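Local coordinates for uncharacterized protein conserved in bacteria (Streptococcus suis, PDB 4FZ4) that is a surface antigen that mediates attachment of the bacterium to host cells, probably by binding glycosaminoglycans, at residues V9-L20 and L73-K81. Sequence-based numbering, arbitrary orientation.
Unlike the reference sequence in segment 9-20: Val12 (reference Leu). With NO3 (nitrate ion), chain D.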
ATOM      1  N   VAL A   9     -16.767   1.774 -11.891  1.00 64.05           N
ATOM      2  CA  VAL A   9     -16.351   0.808 -10.883  1.00 72.12           C
ATOM      3  C   VAL A   9     -15.522  -0.338 -11.461  1.00 71.84           C
ATOM      4  O   VAL A   9     -14.416  -0.606 -10.986  1.00 77.93           O
ATOM      5  CB  VAL A   9     -17.576   0.215 -10.163  1.00 75.03           C
ATOM      6  CG1 VAL A   9     -17.139  -0.810  -9.133  1.00 77.27           C
ATOM      7  CG2 VAL A   9     -18.359   1.325  -9.500  1.00 75.71           C
ATOM      8  N   GLN A  10     -16.060  -1.015 -12.475  1.00 63.32           N
ATOM      9  CA  GLN A  10     -15.356  -2.126 -13.107  1.00 59.71           C
ATOM     10  C   GLN A  10     -13.919  -1.713 -13.419  1.00 51.74           C
ATOM     11  O   GLN A  10     -12.995  -2.516 -13.317  1.00 56.36           O
ATOM     12  CB  GLN A  10     -16.061  -2.554 -14.404  1.00 67.66           C
ATOM     13  CG  GLN A  10     -17.411  -3.268 -14.232  1.00 64.94           C
ATOM     14  CD  GLN A  10     -17.296  -4.615 -13.531  1.00 69.47           C
ATOM     15  OE1 GLN A  10     -16.338  -5.364 -13.750  1.00 75.30           O
ATOM     16  NE2 GLN A  10     -18.287  -4.941 -12.694  1.00 52.39           N
ATOM     17  N   LYS A  11     -13.739  -0.451 -13.790  1.00 43.26           N
ATOM     18  CA  LYS A  11     -12.420   0.066 -14.107  1.00 44.90           C
ATOM     19  C   LYS A  11     -11.559   0.127 -12.842  1.00 42.36           C
ATOM     20  O   LYS A  11     -10.439  -0.385 -12.825  1.00 41.52           O
ATOM     21  CB  LYS A  11     -12.548   1.456 -14.729  1.00 58.44           C
ATOM     22  CG  LYS A  11     -11.269   1.978 -15.362  1.00 68.33           C
ATOM     23  CD  LYS A  11     -11.414   3.432 -15.784  1.00 77.84           C
ATOM     24  CE  LYS A  11     -11.448   4.364 -14.582  1.00 84.22           C
ATOM     25  NZ  LYS A  11     -12.568   4.064 -13.642  1.00 86.88           N
ATOM     26  N   VAL A  12     -12.080   0.751 -11.785  1.00 49.16           N
ATOM     27  CA  VAL A  12     -11.350   0.850 -10.521  1.00 43.29           C
ATOM     28  C   VAL A  12     -10.910  -0.548 -10.108  1.00 41.63           C
ATOM     29  O   VAL A  12      -9.794  -0.737  -9.619  1.00 36.37           O
ATOM     30  CB  VAL A  12     -12.224   1.454  -9.409  1.00 50.13           C
ATOM     31  CG1 VAL A  12     -11.418   1.602  -8.131  1.00 59.54           C
ATOM     32  CG2 VAL A  12     -12.749   2.805  -9.852  1.00 55.77           C
ATOM     33  N   VAL A  13     -11.787  -1.529 -10.322  1.00 42.32           N
ATOM     34  CA  VAL A  13     -11.470  -2.923 -10.005  1.00 31.94           C
ATOM     35  C   VAL A  13     -10.259  -3.344 -10.840  1.00 37.09           C
ATOM     36  O   VAL A  13      -9.259  -3.836 -10.314  1.00 38.67           O
ATOM     37  CB  VAL A  13     -12.651  -3.864 -10.332  1.00 25.24           C
ATOM     38  CG1 VAL A  13     -12.162  -5.315 -10.455  1.00 26.94           C
ATOM     39  CG2 VAL A  13     -13.689  -3.787  -9.237  1.00 28.82           C
ATOM     40  N   LYS A  14     -10.367  -3.127 -12.145  1.00 34.54           N
ATOM     41  CA  LYS A  14      -9.311  -3.466 -13.086  1.00 36.40           C
ATOM     42  C   LYS A  14      -8.032  -2.701 -12.772  1.00 32.70           C
ATOM     43  O   LYS A  14      -6.932  -3.209 -12.985  1.00 42.81           O
ATOM     44  CB  LYS A  14      -9.766  -3.177 -14.523  1.00 49.53           C
ATOM     45  CG  LYS A  14     -10.926  -4.061 -14.987  1.00 64.28           C
ATOM     46  CD  LYS A  14     -11.292  -3.803 -16.448  1.00 75.37           C
ATOM     47  CE  LYS A  14     -12.370  -4.765 -16.949  1.00 81.19           C
ATOM     48  NZ  LYS A  14     -13.685  -4.583 -16.265  1.00 87.94           N
ATOM     49  N   GLU A  15      -8.162  -1.481 -12.269  1.00 36.11           N
ATOM     50  CA  GLU A  15      -6.969  -0.724 -11.924  1.00 42.57           C
ATOM     51  C   GLU A  15      -6.337  -1.438 -10.728  1.00 37.19           C
ATOM     52  O   GLU A  15      -5.113  -1.567 -10.636  1.00 42.27           O
ATOM     53  CB  GLU A  15      -7.319   0.709 -11.538  1.00 50.83           C
ATOM     54  CG  GLU A  15      -6.131   1.659 -11.617  1.00 65.82           C
ATOM     55  CD  GLU A  15      -6.361   2.973 -10.879  1.00 75.01           C
ATOM     56  OE1 GLU A  15      -7.468   3.549 -11.002  1.00 74.63           O
ATOM     57  OE2 GLU A  15      -5.427   3.432 -10.181  1.00 72.25           O
ATOM     58  N   LEU A  16      -7.178  -1.919  -9.820  1.00 29.08           N
ATOM     59  CA  LEU A  16      -6.680  -2.628  -8.641  1.00 29.57           C
ATOM     60  C   LEU A  16      -6.051  -3.952  -9.030  1.00 31.90           C
ATOM     61  O   LEU A  16      -5.131  -4.432  -8.359  1.00 33.90           O
ATOM     62  CB  LEU A  16      -7.809  -2.885  -7.655  1.00 31.77           C
ATOM     63  CG  LEU A  16      -8.362  -1.633  -6.988  1.00 31.99           C
ATOM     64  CD1 LEU A  16      -9.709  -1.968  -6.372  1.00 34.38           C
ATOM     65  CD2 LEU A  16      -7.380  -1.124  -5.928  1.00 39.60           C
ATOM     66  N   GLU A  17      -6.559  -4.547 -10.107  1.00 37.27           N
ATOM     67  CA  GLU A  17      -6.030  -5.818 -10.599  1.00 34.69           C
ATOM     68  C   GLU A  17      -4.622  -5.589 -11.124  1.00 40.36           C
ATOM     69  O   GLU A  17      -3.728  -6.410 -10.921  1.00 48.19           O
ATOM     70  CB  GLU A  17      -6.905  -6.370 -11.731  1.00 47.38           C
ATOM     71  CG  GLU A  17      -8.318  -6.743 -11.316  1.00 55.64           C
ATOM     72  CD  GLU A  17      -9.120  -7.347 -12.455  1.00 68.78           C
ATOM     73  OE1 GLU A  17      -9.158  -6.741 -13.549  1.00 74.03           O
ATOM     74  OE2 GLU A  17      -9.718  -8.422 -12.254  1.00 76.53           O
ATOM     75  N   LYS A  18      -4.436  -4.464 -11.804  1.00 42.11           N
ATOM     76  CA  LYS A  18      -3.141  -4.109 -12.362  1.00 41.45           C
ATOM     77  C   LYS A  18      -2.179  -3.815 -11.218  1.00 38.65           C
ATOM     78  O   LYS A  18      -1.029  -4.253 -11.234  1.00 43.93           O
ATOM     79  CB  LYS A  18      -3.282  -2.887 -13.271  1.00 48.15           C
ATOM     80  CG  LYS A  18      -1.972  -2.390 -13.857  1.00 55.95           C
ATOM     81  CD  LYS A  18      -2.201  -1.504 -15.072  1.00 69.19           C
ATOM     82  CE  LYS A  18      -2.843  -2.298 -16.212  1.00 76.93           C
ATOM     83  NZ  LYS A  18      -3.037  -1.510 -17.469  1.00 72.34           N
ATOM     84  N   GLU A  19      -2.666  -3.089 -10.217  1.00 39.03           N
ATOM     85  CA  GLU A  19      -1.868  -2.737  -9.050  1.00 39.49           C
ATOM     86  C   GLU A  19      -1.388  -3.972  -8.306  1.00 32.79           C
ATOM     87  O   GLU A  19      -0.216  -4.068  -7.930  1.00 36.04           O
ATOM     88  CB  GLU A  19      -2.681  -1.860  -8.100  1.00 50.38           C
ATOM     89  CG  GLU A  19      -3.020  -0.486  -8.643  1.00 59.94           C
ATOM     90  CD  GLU A  19      -1.791   0.377  -8.849  1.00 66.84           C
ATOM     91  OE1 GLU A  19      -1.951   1.579  -9.153  1.00 67.43           O
ATOM     92  OE2 GLU A  19      -0.666  -0.143  -8.710  1.00 73.28           O
ATOM     93  N   LEU A  20      -2.298  -4.911  -8.073  1.00 34.47           N
ATOM     94  CA  LEU A  20      -1.931  -6.136  -7.376  1.00 34.93           C
ATOM     95  C   LEU A  20      -0.955  -6.925  -8.229  1.00 40.33           C
ATOM     96  O   LEU A  20      -0.104  -7.644  -7.700  1.00 34.24           O
ATOM     97  CB  LEU A  20      -3.165  -6.987  -7.073  1.00 22.33           C
ATOM     98  CG  LEU A  20      -4.071  -6.342  -6.016  1.00 28.09           C
ATOM     99  CD1 LEU A  20      -5.394  -7.098  -5.891  1.00 30.42           C
ATOM    100  CD2 LEU A  20      -3.319  -6.284  -4.699  1.00 22.49           C
ATOM    101  N   LEU A  73     -12.805   0.260  -2.128  1.00 29.91           N
ATOM    102  CA  LEU A  73     -11.899  -0.003  -3.233  1.00 31.03           C
ATOM    103  C   LEU A  73     -10.819   1.067  -3.231  1.00 33.51           C
ATOM    104  O   LEU A  73      -9.632   0.763  -3.389  1.00 39.76           O
ATOM    105  CB  LEU A  73     -12.655  -0.005  -4.562  1.00 30.11           C
ATOM    106  CG  LEU A  73     -13.679  -1.137  -4.725  1.00 30.96           C
ATOM    107  CD1 LEU A  73     -14.057  -1.260  -6.204  1.00 28.23           C
ATOM    108  CD2 LEU A  73     -13.104  -2.453  -4.232  1.00 27.76           C
ATOM    109  N   ASN A  74     -11.228   2.318  -3.034  1.00 33.24           N
ATOM    110  CA  ASN A  74     -10.281   3.427  -2.978  1.00 30.74           C
ATOM    111  C   ASN A  74      -9.262   3.253  -1.855  1.00 24.77           C
ATOM    112  O   ASN A  74      -8.072   3.477  -2.054  1.00 30.64           O
ATOM    113  CB  ASN A  74     -11.011   4.751  -2.784  1.00 32.69           C
ATOM    114  CG  ASN A  74     -11.833   5.141  -3.988  1.00 46.56           C
ATOM    115  OD1 ASN A  74     -11.359   5.085  -5.126  1.00 42.49           O
ATOM    116  ND2 ASN A  74     -13.071   5.552  -3.746  1.00 59.72           N
ATOM    117  N   ASP A  75      -9.716   2.849  -0.674  1.00 25.94           N
ATOM    118  CA  ASP A  75      -8.782   2.670   0.438  1.00 23.87           C
ATOM    119  C   ASP A  75      -7.814   1.535   0.114  1.00 29.02           C
ATOM    120  O   ASP A  75      -6.628   1.616   0.424  1.00 33.31           O
ATOM    121  CB  ASP A  75      -9.527   2.371   1.748  1.00 23.82           C
ATOM    122  CG  ASP A  75     -10.457   3.514   2.184  1.00 29.56           C
ATOM    123  OD1 ASP A  75     -10.313   4.655   1.681  1.00 31.91           O
ATOM    124  OD2 ASP A  75     -11.331   3.270   3.047  1.00 34.89           O
ATOM    125  N   PHE A  76      -8.319   0.490  -0.536  1.00 33.88           N
ATOM    126  CA  PHE A  76      -7.495  -0.660  -0.890  1.00 28.13           C
ATOM    127  C   PHE A  76      -6.269  -0.231  -1.692  1.00 28.11           C
ATOM    128  O   PHE A  76      -5.144  -0.678  -1.437  1.00 31.85           O
ATOM    129  CB  PHE A  76      -8.330  -1.669  -1.684  1.00 31.04           C
ATOM    130  CG  PHE A  76      -7.651  -2.993  -1.886  1.00 28.50           C
ATOM    131  CD1 PHE A  76      -6.786  -3.501  -0.920  1.00 25.27           C
ATOM    132  CD2 PHE A  76      -7.866  -3.731  -3.047  1.00 23.83           C
ATOM    133  CE1 PHE A  76      -6.137  -4.719  -1.110  1.00 24.27           C
ATOM    134  CE2 PHE A  76      -7.225  -4.949  -3.251  1.00 31.34           C
ATOM    135  CZ  PHE A  76      -6.358  -5.443  -2.282  1.00 22.24           C
ATOM    136  N   LYS A  77      -6.496   0.647  -2.658  1.00 32.82           N
ATOM    137  CA  LYS A  77      -5.425   1.149  -3.495  1.00 22.85           C
ATOM    138  C   LYS A  77      -4.290   1.717  -2.629  1.00 22.37           C
ATOM    139  O   LYS A  77      -3.117   1.421  -2.852  1.00 29.41           O
ATOM    140  CB  LYS A  77      -5.991   2.216  -4.426  1.00 29.53           C
ATOM    141  CG  LYS A  77      -4.963   3.061  -5.136  1.00 46.36           C
ATOM    142  CD  LYS A  77      -5.638   4.200  -5.882  1.00 57.60           C
ATOM    143  CE  LYS A  77      -4.601   5.148  -6.454  1.00 69.26           C
ATOM    144  NZ  LYS A  77      -5.222   6.338  -7.090  1.00 73.56           N
ATOM    145  N   TYR A  78      -4.646   2.516  -1.627  1.00 29.02           N
ATOM    146  CA  TYR A  78      -3.648   3.094  -0.736  1.00 26.55           C
ATOM    147  C   TYR A  78      -3.015   2.048   0.174  1.00 29.83           C
ATOM    148  O   TYR A  78      -1.859   2.189   0.578  1.00 27.50           O
ATOM    149  CB  TYR A  78      -4.274   4.235   0.071  1.00 27.44           C
ATOM    150  CG  TYR A  78      -4.608   5.410  -0.822  1.00 27.51           C
ATOM    151  CD1 TYR A  78      -3.598   6.208  -1.351  1.00 31.39           C
ATOM    152  CD2 TYR A  78      -5.923   5.653  -1.235  1.00 32.01           C
ATOM    153  CE1 TYR A  78      -3.881   7.217  -2.274  1.00 27.07           C
ATOM    154  CE2 TYR A  78      -6.221   6.660  -2.163  1.00 31.59           C
ATOM    155  CZ  TYR A  78      -5.190   7.438  -2.677  1.00 35.91           C
ATOM    156  OH  TYR A  78      -5.463   8.442  -3.580  1.00 47.03           O
ATOM    157  N   GLN A  79      -3.762   0.989   0.478  1.00 23.53           N
ATOM    158  CA  GLN A  79      -3.236  -0.087   1.314  1.00 22.45           C
ATOM    159  C   GLN A  79      -2.232  -0.868   0.481  1.00 23.36           C
ATOM    160  O   GLN A  79      -1.238  -1.384   1.000  1.00 34.45           O
ATOM    161  CB  GLN A  79      -4.366  -1.007   1.783  1.00 20.15           C
ATOM    162  CG  GLN A  79      -5.358  -0.296   2.674  1.00 24.66           C
ATOM    163  CD  GLN A  79      -6.681  -1.013   2.807  1.00 27.48           C
ATOM    164  OE1 GLN A  79      -7.571  -0.545   3.524  1.00 27.83           O
ATOM    165  NE2 GLN A  79      -6.831  -2.146   2.117  1.00 22.99           N
ATOM    166  N   ILE A  80      -2.495  -0.955  -0.818  1.00 28.25           N
ATOM    167  CA  ILE A  80      -1.582  -1.653  -1.722  1.00 23.85           C
ATOM    168  C   ILE A  80      -0.256  -0.893  -1.779  1.00 26.86           C
ATOM    169  O   ILE A  80       0.823  -1.494  -1.750  1.00 34.70           O
ATOM    170  CB  ILE A  80      -2.158  -1.738  -3.146  1.00 29.26           C
ATOM    171  CG1 ILE A  80      -3.322  -2.738  -3.166  1.00 26.58           C
ATOM    172  CG2 ILE A  80      -1.054  -2.142  -4.136  1.00 14.97           C
ATOM    173  CD1 ILE A  80      -4.132  -2.707  -4.452  1.00 21.95           C
ATOM    174  N   LYS A  81      -0.339   0.435  -1.854  1.00 32.59           N
ATOM    175  CA  LYS A  81       0.866   1.257  -1.900  1.00 30.07           C
ATOM    176  C   LYS A  81       1.737   1.028  -0.668  1.00 29.81           C
ATOM    177  O   LYS A  81       2.954   0.841  -0.776  1.00 30.47           O
ATOM    178  CB  LYS A  81       0.501   2.740  -2.004  1.00 33.26           C
ATOM    179  CG  LYS A  81       0.691   3.312  -3.397  1.00 47.15           C
ATOM    180  CD  LYS A  81       2.126   3.078  -3.867  1.00 56.15           C
ATOM    181  CE  LYS A  81       2.335   3.495  -5.313  1.00 59.25           C
ATOM    182  NZ  LYS A  81       3.704   3.118  -5.786  1.00 61.36           N
TER
HETATM  183  N   NO3 D 303      -9.879  -3.107   1.681  1.00 66.93           N
HETATM  184  O1  NO3 D 303      -8.774  -3.960   1.948  1.00 60.79           O
HETATM  185  O2  NO3 D 303     -10.666  -3.301   0.512  1.00 45.24           O
HETATM  186  O3  NO3 D 303     -10.207  -2.066   2.595  1.00 80.00           O
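Leu16 and Leu73 interlock across a near-parallel helix pair, packed knobs-into-holes within the all-helical glycosaminoglycan-binding domain. Segments 9-20 and 73-81, parts of helices 3-23 and 66-95, run in the same direction at 14° with their axes 10.4 Å apart. Each leucine is a knob: Leu16 enters the hole bounded by Leu73, Phe76, Lys77 and Ile80, and Leu73 the one formed by Val9, Val12, Val13 and Leu16. The two side chains cross at about a right angle, Leu16 CD1 resting 4.0 Å from Leu73 CB. The other methyl, CD2, reaches the opposing backbone, 3.8 Å from Lys77 N. That amide is already bonded to Leu73 O one turn back, so the leucine packs against a satisfied peptide group. Within its hole, Leu73 turns CD1 to Val13 CG2, 4.0 Å away. Helix 36-55 adds Met53 beside Leu16 and Trp42 beside Ile80, extending this apolar layer into a third helix.

At the outer ends of Glu15 and Lys77 the contact is looser and more polar. Both have CG anti to the backbone N and extended chains beyond it, which carry their charged ends out along the flank, away from the leucines. Glu15 OE2 and Lys77 NZ remain 4.2 Å apart, too far for a salt bridge, and any attraction between them is probably weak. No hydrogen bond joins the two segments.

Toward the C-terminal end of the pair, Leu20 CD2 lies 3.7 Å from Ile80 CD1, and Glu19 adds its CB to the same methyl. Phe76, with CG anti to its own N (chi1 -170°), turns its ring toward this group: Ile80 CD1 sits over the ring centre, 4.0 Å above its plane.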